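Local coordinates for Glyoxalase/bleomycin resistance protein/dioxygenase (PDB 2RK9) that is of unknown specific function but belongs by fold to the vicinal-oxygen-chelate superfamily, which includes metal-dependent lyases, dioxygenases and antibiotic-binding resistance proteins, at residues V8-C13 with L129-Q134; F14-S19 with D37-Y42; P86-V91 with L101-K106. The protein carries 1 engineered substitution. One frame throughout, in Å; residues are numbered along the deposited sequence.

Contact 1. Residues V8-C13 with L129-Q134; sequences VPELYC and LFRFCQ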
loop_
_atom_site.group_PDB
_atom_site.type_symbol
_atom_site.label_atom_id
_atom_site.label_comp_id
_atom_site.label_asym_id
_atom_site.label_seq_id
_atom_site.Cartn_x
_atom_site.Cartn_y
_atom_site.Cartn_z
ATOM N N VAL B 8 -3.930 -0.116 4.786
ATOM C CA VAL B 8 -3.174 -1.309 5.129
ATOM C C VAL B 8 -3.139 -2.204 3.902
ATOM O O VAL B 8 -4.156 -2.729 3.467
ATOM C CB VAL B 8 -3.816 -2.085 6.311
ATOM C CG1 VAL B 8 -2.953 -3.297 6.668
ATOM C CG2 VAL B 8 -3.957 -1.171 7.527
ATOM N N PRO B 9 -1.958 -2.358 3.306
ATOM C CA PRO B 9 -1.837 -3.203 2.120
ATOM C C PRO B 9 -1.997 -4.671 2.477
ATOM O O PRO B 9 -1.521 -5.120 3.515
ATOM C CB PRO B 9 -0.421 -2.907 1.627
ATOM C CG PRO B 9 -0.141 -1.531 2.157
ATOM C CD PRO B 9 -0.711 -1.615 3.547
ATOM N N GLU B 10 -2.697 -5.406 1.624
ATOM C CA GLU B 10 -2.846 -6.836 1.826
ATOM C C GLU B 10 -2.107 -7.435 0.643
ATOM O O GLU B 10 -2.410 -7.124 -0.506
ATOM C CB GLU B 10 -4.310 -7.258 1.814
ATOM C CG GLU B 10 -4.485 -8.766 1.884
ATOM C CD GLU B 10 -5.913 -9.179 2.165
ATOM O OE1 GLU B 10 -6.825 -8.587 1.558
ATOM O OE2 GLU B 10 -6.112 -10.102 2.990
ATOM N N LEU B 11 -1.131 -8.286 0.932
ATOM C CA LEU B 11 -0.307 -8.886 -0.112
ATOM C C LEU B 11 -0.508 -10.382 -0.304
ATOM O O LEU B 11 -0.492 -11.144 0.658
ATOM C CB LEU B 11 1.168 -8.646 0.218
ATOM C CG LEU B 11 1.558 -7.243 0.685
ATOM C CD1 LEU B 11 3.034 -7.239 1.071
ATOM C CD2 LEU B 11 1.268 -6.230 -0.415
ATOM N N TYR B 12 -0.687 -10.800 -1.555
ATOM C CA TYR B 12 -0.822 -12.217 -1.855
ATOM C C TYR B 12 0.589 -12.803 -1.794
ATOM O O TYR B 12 1.538 -12.169 -2.244
ATOM C CB TYR B 12 -1.382 -12.450 -3.259
ATOM C CG TYR B 12 -1.359 -13.920 -3.627
ATOM C CD1 TYR B 12 -2.237 -14.818 -3.022
ATOM C CD2 TYR B 12 -0.395 -14.428 -4.504
ATOM C CE1 TYR B 12 -2.156 -16.184 -3.273
ATOM C CE2 TYR B 12 -0.305 -15.791 -4.761
ATOM C CZ TYR B 12 -1.188 -16.661 -4.141
ATOM O OH TYR B 12 -1.103 -18.008 -4.387
ATOM N N CYS B 13 0.720 -14.008 -1.249
ATOM C CA CYS B 13 2.025 -14.651 -1.127
ATOM C C CYS B 13 2.023 -16.055 -1.723
ATOM O O CYS B 13 1.106 -16.838 -1.473
ATOM C CB CYS B 13 2.445 -14.742 0.344
ATOM S SG CYS B 13 2.553 -13.148 1.219
ATOM N N LEU B 129 -6.151 -2.267 -7.110
ATOM C CA LEU B 129 -7.384 -2.554 -6.396
ATOM C C LEU B 129 -7.393 -1.923 -5.014
ATOM O O LEU B 129 -6.473 -2.130 -4.223
ATOM C CB LEU B 129 -7.580 -4.061 -6.264
ATOM C CG LEU B 129 -7.871 -4.805 -7.565
ATOM C CD1 LEU B 129 -7.924 -6.296 -7.274
ATOM C CD2 LEU B 129 -9.198 -4.321 -8.150
ATOM N N PHE B 130 -8.441 -1.144 -4.746
ATOM C CA PHE B 130 -8.623 -0.473 -3.465
ATOM C C PHE B 130 -9.876 -1.015 -2.793
ATOM O O PHE B 130 -10.938 -1.098 -3.414
ATOM C CB PHE B 130 -8.802 1.038 -3.666
ATOM C CG PHE B 130 -7.515 1.794 -3.875
ATOM C CD1 PHE B 130 -7.047 2.669 -2.900
ATOM C CD2 PHE B 130 -6.788 1.651 -5.049
ATOM C CE1 PHE B 130 -5.869 3.393 -3.092
ATOM C CE2 PHE B 130 -5.616 2.363 -5.250
ATOM C CZ PHE B 130 -5.153 3.240 -4.272
ATOM N N ARG B 131 -9.751 -1.393 -1.528
ATOM C CA ARG B 131 -10.897 -1.876 -0.774
ATOM C C ARG B 131 -11.163 -0.804 0.273
ATOM O O ARG B 131 -10.488 -0.750 1.301
ATOM C CB ARG B 131 -10.587 -3.202 -0.078
ATOM C CG ARG B 131 -11.778 -3.789 0.665
ATOM C CD ARG B 131 -11.332 -4.590 1.873
ATOM N NE ARG B 131 -10.387 -5.663 1.551
ATOM C CZ ARG B 131 -10.743 -6.892 1.188
ATOM N NH1 ARG B 131 -12.027 -7.211 1.093
ATOM N NH2 ARG B 131 -9.816 -7.812 0.947
ATOM N N PHE B 132 -12.124 0.070 -0.005
ATOM C CA PHE B 132 -12.459 1.138 0.929
ATOM C C PHE B 132 -13.303 0.560 2.053
ATOM O O PHE B 132 -14.233 -0.208 1.805
ATOM C CB PHE B 132 -13.196 2.258 0.190
ATOM C CG PHE B 132 -12.317 3.021 -0.760
ATOM C CD1 PHE B 132 -11.303 3.837 -0.274
ATOM C CD2 PHE B 132 -12.467 2.883 -2.139
ATOM C CE1 PHE B 132 -10.448 4.505 -1.144
ATOM C CE2 PHE B 132 -11.613 3.549 -3.016
ATOM C CZ PHE B 132 -10.602 4.358 -2.516
ATOM N N CYS B 133 -12.965 0.925 3.287
ATOM C CA CYS B 133 -13.666 0.406 4.455
ATOM C C CYS B 133 -14.036 1.485 5.454
ATOM O O CYS B 133 -13.283 2.439 5.667
ATOM C CB CYS B 133 -12.789 -0.605 5.201
ATOM S SG CYS B 133 -12.084 -1.942 4.240
ATOM N N GLN B 134 -15.192 1.311 6.086
ATOM C CA GLN B 134 -15.641 2.232 7.119
ATOM C C GLN B 134 -16.157 1.389 8.281
ATOM O O GLN B 134 -17.049 0.567 8.102
ATOM C CB GLN B 134 -16.780 3.122 6.633
ATOM C CG GLN B 134 -17.117 4.217 7.639
ATOM C CD GLN B 134 -18.520 4.752 7.475
ATOM O OE1 GLN B 134 -18.944 5.088 6.372
ATOM N NE2 GLN B 134 -19.252 4.837 8.582
#
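R131 and E10 form a salt bridge across the curved mixed sheet of the vicinal-oxygen-chelate fold, passing over strand 75-80, which runs between strands 7-12 and 129-135. The CA atoms of E10 and R131 are 9.8 Å apart, roughly two strand spacings, and only two long side chains close the gap. R131 does most of the reaching. Its CB already points toward strand 7-12, 7.7 Å from E10 CB, and CG continues anti to the backbone N (chi1 -177°), the side chain also touching M121 of strand 115-123. Bends at the second and third torsions then swing NE to 4.6 Å from E10 OE1 and bring NH2 forward as the atom that makes contact. The E10 chain stays extended and offers OE1 nearly along its C-O axis, while the carboxylate is turned 58° against the guanidinium plane. N76, on the strand between, also donates from ND2 to E10 OE1, so one carboxylate oxygen takes two side-chain donors; OE2 lies close to E53 OE1. The bridging bond, R131 NH2 to E10 OE1, measures 3.1 Å and is bent to 140° at the hydrogen, with OE1 at the guanidinium edge and near its plane.

Contact 2. Residues F14-S19 with D37-Y42; sequences FDINVS and DEEFVY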
loop_
_atom_site.group_PDB
_atom_site.type_symbol
_atom_site.label_atom_id
_atom_site.label_comp_id
_atom_site.label_asym_id
_atom_site.label_seq_id
_atom_site.Cartn_x
_atom_site.Cartn_y
_atom_site.Cartn_z
ATOM N N PHE B 14 3.053 -16.376 -2.501
ATOM C CA PHE B 14 3.153 -17.701 -3.106
ATOM C C PHE B 14 3.222 -18.764 -2.012
ATOM O O PHE B 14 2.541 -19.784 -2.086
ATOM C CB PHE B 14 4.396 -17.787 -3.998
ATOM C CG PHE B 14 4.352 -16.866 -5.178
ATOM C CD1 PHE B 14 3.554 -17.157 -6.275
ATOM C CD2 PHE B 14 5.104 -15.701 -5.187
ATOM C CE1 PHE B 14 3.503 -16.298 -7.367
ATOM C CE2 PHE B 14 5.062 -14.831 -6.279
ATOM C CZ PHE B 14 4.263 -15.131 -7.365
ATOM N N ASP B 15 4.057 -18.519 -1.007
ATOM C CA ASP B 15 4.204 -19.426 0.134
ATOM C C ASP B 15 4.085 -18.562 1.388
ATOM O O ASP B 15 5.016 -17.836 1.743
ATOM C CB ASP B 15 5.570 -20.118 0.099
ATOM C CG ASP B 15 5.737 -21.144 1.208
ATOM O OD1 ASP B 15 5.357 -20.848 2.360
ATOM O OD2 ASP B 15 6.261 -22.238 0.930
ATOM N N ILE B 16 2.943 -18.641 2.062
ATOM C CA ILE B 16 2.718 -17.822 3.245
ATOM C C ILE B 16 3.743 -17.979 4.363
ATOM O O ILE B 16 4.046 -17.017 5.065
ATOM C CB ILE B 16 1.313 -18.065 3.840
ATOM C CG1 ILE B 16 1.034 -17.025 4.926
ATOM C CG2 ILE B 16 1.232 -19.456 4.446
ATOM C CD1 ILE B 16 1.100 -15.596 4.426
ATOM N N ASN B 17 4.268 -19.183 4.546
ATOM C CA ASN B 17 5.252 -19.417 5.594
ATOM C C ASN B 17 6.555 -18.702 5.271
ATOM O O ASN B 17 7.198 -18.125 6.153
ATOM C CB ASN B 17 5.496 -20.925 5.761
ATOM C CG ASN B 17 4.382 -21.611 6.540
ATOM O OD1 ASN B 17 4.176 -22.822 6.424
ATOM N ND2 ASN B 17 3.666 -20.837 7.346
ATOM N N VAL B 18 6.937 -18.740 3.999
ATOM C CA VAL B 18 8.159 -18.088 3.552
ATOM C C VAL B 18 8.061 -16.571 3.709
ATOM O O VAL B 18 8.990 -15.926 4.196
ATOM C CB VAL B 18 8.460 -18.433 2.069
ATOM C CG1 VAL B 18 9.613 -17.567 1.546
ATOM C CG2 VAL B 18 8.811 -19.914 1.946
ATOM N N SER B 19 6.932 -16.006 3.297
ATOM C CA SER B 19 6.740 -14.564 3.403
ATOM C C SER B 19 6.658 -14.098 4.858
ATOM O O SER B 19 7.209 -13.060 5.226
ATOM C CB SER B 19 5.482 -14.153 2.648
ATOM O OG SER B 19 5.617 -14.486 1.281
ATOM N N ASP B 37 -6.282 -21.248 9.037
ATOM C CA ASP B 37 -7.001 -21.968 7.981
ATOM C C ASP B 37 -7.277 -21.125 6.735
ATOM O O ASP B 37 -7.779 -21.632 5.730
ATOM C CB ASP B 37 -8.314 -22.596 8.511
ATOM C CG ASP B 37 -9.257 -21.583 9.152
ATOM O OD1 ASP B 37 -9.168 -20.378 8.828
ATOM O OD2 ASP B 37 -10.110 -21.995 9.979
ATOM N N GLU B 38 -6.927 -19.845 6.795
ATOM C CA GLU B 38 -7.127 -18.946 5.664
ATOM C C GLU B 38 -5.780 -18.473 5.146
ATOM O O GLU B 38 -5.716 -17.726 4.179
ATOM C CB GLU B 38 -7.950 -17.726 6.091
ATOM C CG GLU B 38 -9.468 -17.913 6.078
ATOM C CD GLU B 38 -10.222 -16.759 6.736
ATOM O OE1 GLU B 38 -9.843 -15.592 6.537
ATOM O OE2 GLU B 38 -11.222 -17.008 7.442
ATOM N N GLU B 39 -4.705 -18.923 5.787
ATOM C CA GLU B 39 -3.360 -18.502 5.402
ATOM C C GLU B 39 -3.267 -16.983 5.481
ATOM O O GLU B 39 -2.631 -16.340 4.646
ATOM C CB GLU B 39 -3.031 -18.975 3.982
ATOM C CG GLU B 39 -2.827 -20.482 3.855
ATOM C CD GLU B 39 -2.524 -20.906 2.431
ATOM O OE1 GLU B 39 -1.523 -20.419 1.865
ATOM O OE2 GLU B 39 -3.293 -21.726 1.869
ATOM N N PHE B 40 -3.909 -16.423 6.501
ATOM C CA PHE B 40 -3.928 -14.981 6.712
ATOM C C PHE B 40 -3.082 -14.593 7.922
ATOM O O PHE B 40 -3.154 -15.232 8.972
ATOM C CB PHE B 40 -5.364 -14.518 6.933
ATOM C CG PHE B 40 -5.495 -13.059 7.269
ATOM C CD1 PHE B 40 -5.510 -12.099 6.265
ATOM C CD2 PHE B 40 -5.613 -12.645 8.593
ATOM C CE1 PHE B 40 -5.646 -10.752 6.576
ATOM C CE2 PHE B 40 -5.749 -11.299 8.913
ATOM C CZ PHE B 40 -5.764 -10.351 7.903
ATOM N N VAL B 41 -2.288 -13.541 7.762
ATOM C CA VAL B 41 -1.430 -13.058 8.836
ATOM C C VAL B 41 -1.479 -11.531 8.874
ATOM O O VAL B 41 -1.411 -10.873 7.839
ATOM C CB VAL B 41 0.036 -13.494 8.617
ATOM C CG1 VAL B 41 0.860 -13.200 9.868
ATOM C CG2 VAL B 41 0.091 -14.972 8.261
ATOM N N TYR B 42 -1.620 -10.974 10.073
ATOM C CA TYR B 42 -1.661 -9.527 10.228
ATOM C C TYR B 42 -0.397 -9.108 10.970
ATOM O O TYR B 42 -0.190 -9.498 12.118
ATOM C CB TYR B 42 -2.890 -9.108 11.033
ATOM C CG TYR B 42 -3.178 -7.629 10.941
ATOM C CD1 TYR B 42 -4.135 -7.144 10.062
ATOM C CD2 TYR B 42 -2.477 -6.715 11.723
ATOM C CE1 TYR B 42 -4.396 -5.782 9.959
ATOM C CE2 TYR B 42 -2.726 -5.345 11.627
ATOM C CZ TYR B 42 -3.691 -4.890 10.740
ATOM O OH TYR B 42 -3.945 -3.548 10.624
HETATM O O HOH W 1 0.794 -20.176 0.880
#
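The capped N-terminus of helix 16-26 packs on a G1 beta bulge, I16 lying against E39 and V41 where strand 40-45 begins. E39 and F40 both face R35 in this bulge, and E39 has the left-handed backbone conformation of its first position. The CA atoms of I16 and E39 approach to 6.5 Å. Both branches of the isoleucine take part. CG1 stands anti to the backbone N (chi1 -171°), which carries that branch over the bulge, where CG1 rests 3.7 Å from the carbonyl O of E39. Beyond it, I16 CD1 reaches CG2 of V41 at 4.0 Å, the apolar part of the contact. The other branch, CG2, lies between the backbone N and the carbonyl carbon and meets E39 OE1 at 3.9 Å. D15 is the N-cap: its OD1 accepts from V18 N at 3.1 Å in a fairly straight bond (160°), coming from above the carboxylate plane, and only weakly from N17 N. I16 N instead donates to a water at 2.9 Å. The same water lies 2.5 Å from E39 OE1, too short a distance to be relied on, so it only probably links the first turn of the helix to the bulge. F14 N, just before the helix, and S19 OG, in its first turn, bond to the carboxylate of D126 of the second subunit. On the strand side, E39 and V41 pair through the backbone with G54 and L52, and V41 also touches V31 of strand 30-35. I16 packs on L52 as well, so the first turn of helix 16-26 lies over two adjacent strands, 40-45 and 48-53, at this end of the sheet.

Contact 3. Residues P86-V91 with L101-K106; sequences PLYQRV and LALESK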
loop_
_atom_site.group_PDB
_atom_site.type_symbol
_atom_site.label_atom_id
_atom_site.label_comp_id
_atom_site.label_asym_id
_atom_site.label_seq_id
_atom_site.Cartn_x
_atom_site.Cartn_y
_atom_site.Cartn_z
ATOM N N PRO B 86 -21.358 8.254 0.762
ATOM C CA PRO B 86 -21.266 9.229 -0.331
ATOM C C PRO B 86 -20.163 8.891 -1.337
ATOM O O PRO B 86 -20.281 9.185 -2.521
ATOM C CB PRO B 86 -21.031 10.555 0.396
ATOM C CG PRO B 86 -20.405 10.152 1.701
ATOM C CD PRO B 86 -21.162 8.903 2.071
ATOM N N LEU B 87 -19.091 8.277 -0.859
ATOM C CA LEU B 87 -18.007 7.888 -1.753
ATOM C C LEU B 87 -18.528 6.860 -2.760
ATOM O O LEU B 87 -18.366 7.025 -3.968
ATOM C CB LEU B 87 -16.849 7.284 -0.956
ATOM C CG LEU B 87 -15.709 6.620 -1.739
ATOM C CD1 LEU B 87 -15.109 7.587 -2.744
ATOM C CD2 LEU B 87 -14.644 6.155 -0.744
ATOM N N TYR B 88 -19.166 5.808 -2.258
ATOM C CA TYR B 88 -19.683 4.763 -3.125
ATOM C C TYR B 88 -20.703 5.271 -4.133
ATOM O O TYR B 88 -20.691 4.852 -5.286
ATOM C CB TYR B 88 -20.322 3.636 -2.307
ATOM C CG TYR B 88 -20.770 2.462 -3.148
ATOM C CD1 TYR B 88 -19.841 1.655 -3.799
ATOM C CD2 TYR B 88 -22.126 2.149 -3.286
ATOM C CE1 TYR B 88 -20.245 0.562 -4.569
ATOM C CE2 TYR B 88 -22.540 1.055 -4.056
ATOM C CZ TYR B 88 -21.589 0.267 -4.693
ATOM O OH TYR B 88 -21.966 -0.821 -5.455
ATOM N N GLN B 89 -21.593 6.162 -3.709
ATOM C CA GLN B 89 -22.593 6.649 -4.641
ATOM C C GLN B 89 -21.964 7.438 -5.791
ATOM O O GLN B 89 -22.436 7.357 -6.925
ATOM C CB GLN B 89 -23.676 7.461 -3.910
ATOM C CG GLN B 89 -23.183 8.622 -3.108
ATOM C CD GLN B 89 -24.331 9.431 -2.524
ATOM O OE1 GLN B 89 -25.027 8.984 -1.601
ATOM N NE2 GLN B 89 -24.546 10.627 -3.072
ATOM N N ARG B 90 -20.873 8.155 -5.525
ATOM C CA ARG B 90 -20.217 8.919 -6.588
ATOM C C ARG B 90 -19.516 7.978 -7.561
ATOM O O ARG B 90 -19.550 8.192 -8.774
ATOM C CB ARG B 90 -19.210 9.921 -6.012
ATOM C CG ARG B 90 -18.635 10.848 -7.079
ATOM C CD ARG B 90 -17.752 11.961 -6.514
ATOM N NE ARG B 90 -16.667 11.434 -5.696
ATOM C CZ ARG B 90 -16.706 11.343 -4.371
ATOM N NH1 ARG B 90 -17.780 11.751 -3.702
ATOM N NH2 ARG B 90 -15.668 10.846 -3.708
ATOM N N VAL B 91 -18.882 6.935 -7.030
ATOM C CA VAL B 91 -18.186 5.963 -7.871
ATOM C C VAL B 91 -19.190 5.231 -8.754
ATOM O O VAL B 91 -18.958 5.022 -9.946
ATOM C CB VAL B 91 -17.429 4.928 -7.009
ATOM C CG1 VAL B 91 -16.824 3.842 -7.899
ATOM C CG2 VAL B 91 -16.342 5.619 -6.218
ATOM N N LEU B 101 -16.161 -4.817 -6.324
ATOM C CA LEU B 101 -16.989 -5.470 -5.316
ATOM C C LEU B 101 -17.992 -4.415 -4.862
ATOM O O LEU B 101 -17.598 -3.317 -4.472
ATOM C CB LEU B 101 -16.144 -5.925 -4.122
ATOM C CG LEU B 101 -16.927 -6.650 -3.022
ATOM C CD1 LEU B 101 -17.243 -8.052 -3.453
ATOM C CD2 LEU B 101 -16.104 -6.697 -1.751
ATOM N N ALA B 102 -19.282 -4.740 -4.928
ATOM C CA ALA B 102 -20.328 -3.799 -4.540
ATOM C C ALA B 102 -20.360 -3.564 -3.034
ATOM O O ALA B 102 -19.930 -4.416 -2.248
ATOM C CB ALA B 102 -21.684 -4.299 -5.010
ATOM N N LEU B 103 -20.875 -2.401 -2.645
ATOM C CA LEU B 103 -20.968 -2.027 -1.236
ATOM C C LEU B 103 -21.672 -3.106 -0.432
ATOM O O LEU B 103 -22.723 -3.619 -0.827
ATOM C CB LEU B 103 -21.726 -0.709 -1.083
ATOM C CG LEU B 103 -21.717 -0.083 0.310
ATOM C CD1 LEU B 103 -20.301 0.337 0.671
ATOM C CD2 LEU B 103 -22.649 1.124 0.317
ATOM N N GLU B 104 -21.091 -3.420 0.718
ATOM C CA GLU B 104 -21.627 -4.450 1.584
ATOM C C GLU B 104 -21.256 -4.171 3.035
ATOM O O GLU B 104 -20.243 -3.539 3.319
ATOM C CB GLU B 104 -21.037 -5.802 1.184
ATOM C CG GLU B 104 -19.522 -5.846 1.366
ATOM C CD GLU B 104 -18.934 -7.235 1.223
ATOM O OE1 GLU B 104 -19.614 -8.213 1.591
ATOM O OE2 GLU B 104 -17.775 -7.350 0.764
ATOM N N SER B 105 -22.085 -4.659 3.948
ATOM C CA SER B 105 -21.828 -4.517 5.373
ATOM C C SER B 105 -21.354 -5.885 5.849
ATOM O O SER B 105 -22.136 -6.829 5.872
ATOM C CB SER B 105 -23.107 -4.148 6.129
ATOM O OG SER B 105 -23.620 -2.894 5.714
ATOM N N LYS B 106 -20.083 -5.994 6.220
ATOM C CA LYS B 106 -19.533 -7.256 6.705
ATOM C C LYS B 106 -19.444 -7.215 8.227
ATOM O O LYS B 106 -18.928 -6.253 8.797
ATOM C CB LYS B 106 -18.135 -7.504 6.126
ATOM C CG LYS B 106 -18.109 -7.860 4.654
ATOM C CD LYS B 106 -16.697 -8.223 4.212
ATOM C CE LYS B 106 -16.225 -9.516 4.865
ATOM N NZ LYS B 106 -14.780 -9.789 4.577
#
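The phenol oxygen of Y88 approaches the backbone just past the corner that strand 99-108 turns at L101: Y88 OH is 3.4 Å from L103 N, a close polar approach, and 3.5 Å from A102 CB. The main contact, however, is made by the ring. L103 CB stands over one face of Y88, 3.6 Å from the ring centroid and only 12° off the ring normal, a CH-pi arrangement with the methylene almost above the middle. The peptide nitrogen of L103 lies farther along, toward the hydroxyl end, 3.4 Å from Y88 CZ. At the other end of the ring L103 CD2 comes to 3.8 Å from Y88 CD2. Along this face L103 thus supplies contacts from its backbone N to CD2, its side chain running obliquely to the ring. Y88 gets there with CG trans to its own amide N (chi1 -175°), which sends the phenol outward from the helix toward the strand. Its ring also meets F120 of strand 115-123 edge-to-face and touches I99, and L103 in turn leans on I84 and E85 in the first turn of helix 84-94. R90 faces elsewhere, its NE donating to V26 O of the second subunit. Strand 99-108 is outermost in the sheet within this chain, and L101, E104 and K106 hold it to strand 115-123 by backbone bonds with M121, Q119 and Q117. Helix 84-94 therefore lies against that end of the sheet, with Y88 reaching both of its last two strands.

How the contacts relate
Contact 1 lies about 2 Å from the centre of the chain, with the centres of contacts 2 and 3 each about 15 Å from its own and 28 Å from one another, on opposite sides. Both are nested along the chain within the loop that contact 1 closes, and all three involve the same sheet. Contacts 1 and 2 touch directly, C13 CB lying 3.3 Å from S19 OG and E10 OE2 3.7 Å from F40 CE1. Contact 3 meets contact 1 through L87 CD2, 3.9 Å from F132 CG, on the sheet face opposite R131. In relatives a metal or ligand pocket lies within the curved sheet; the E10-R131 pair is consistent with, but does not establish, one.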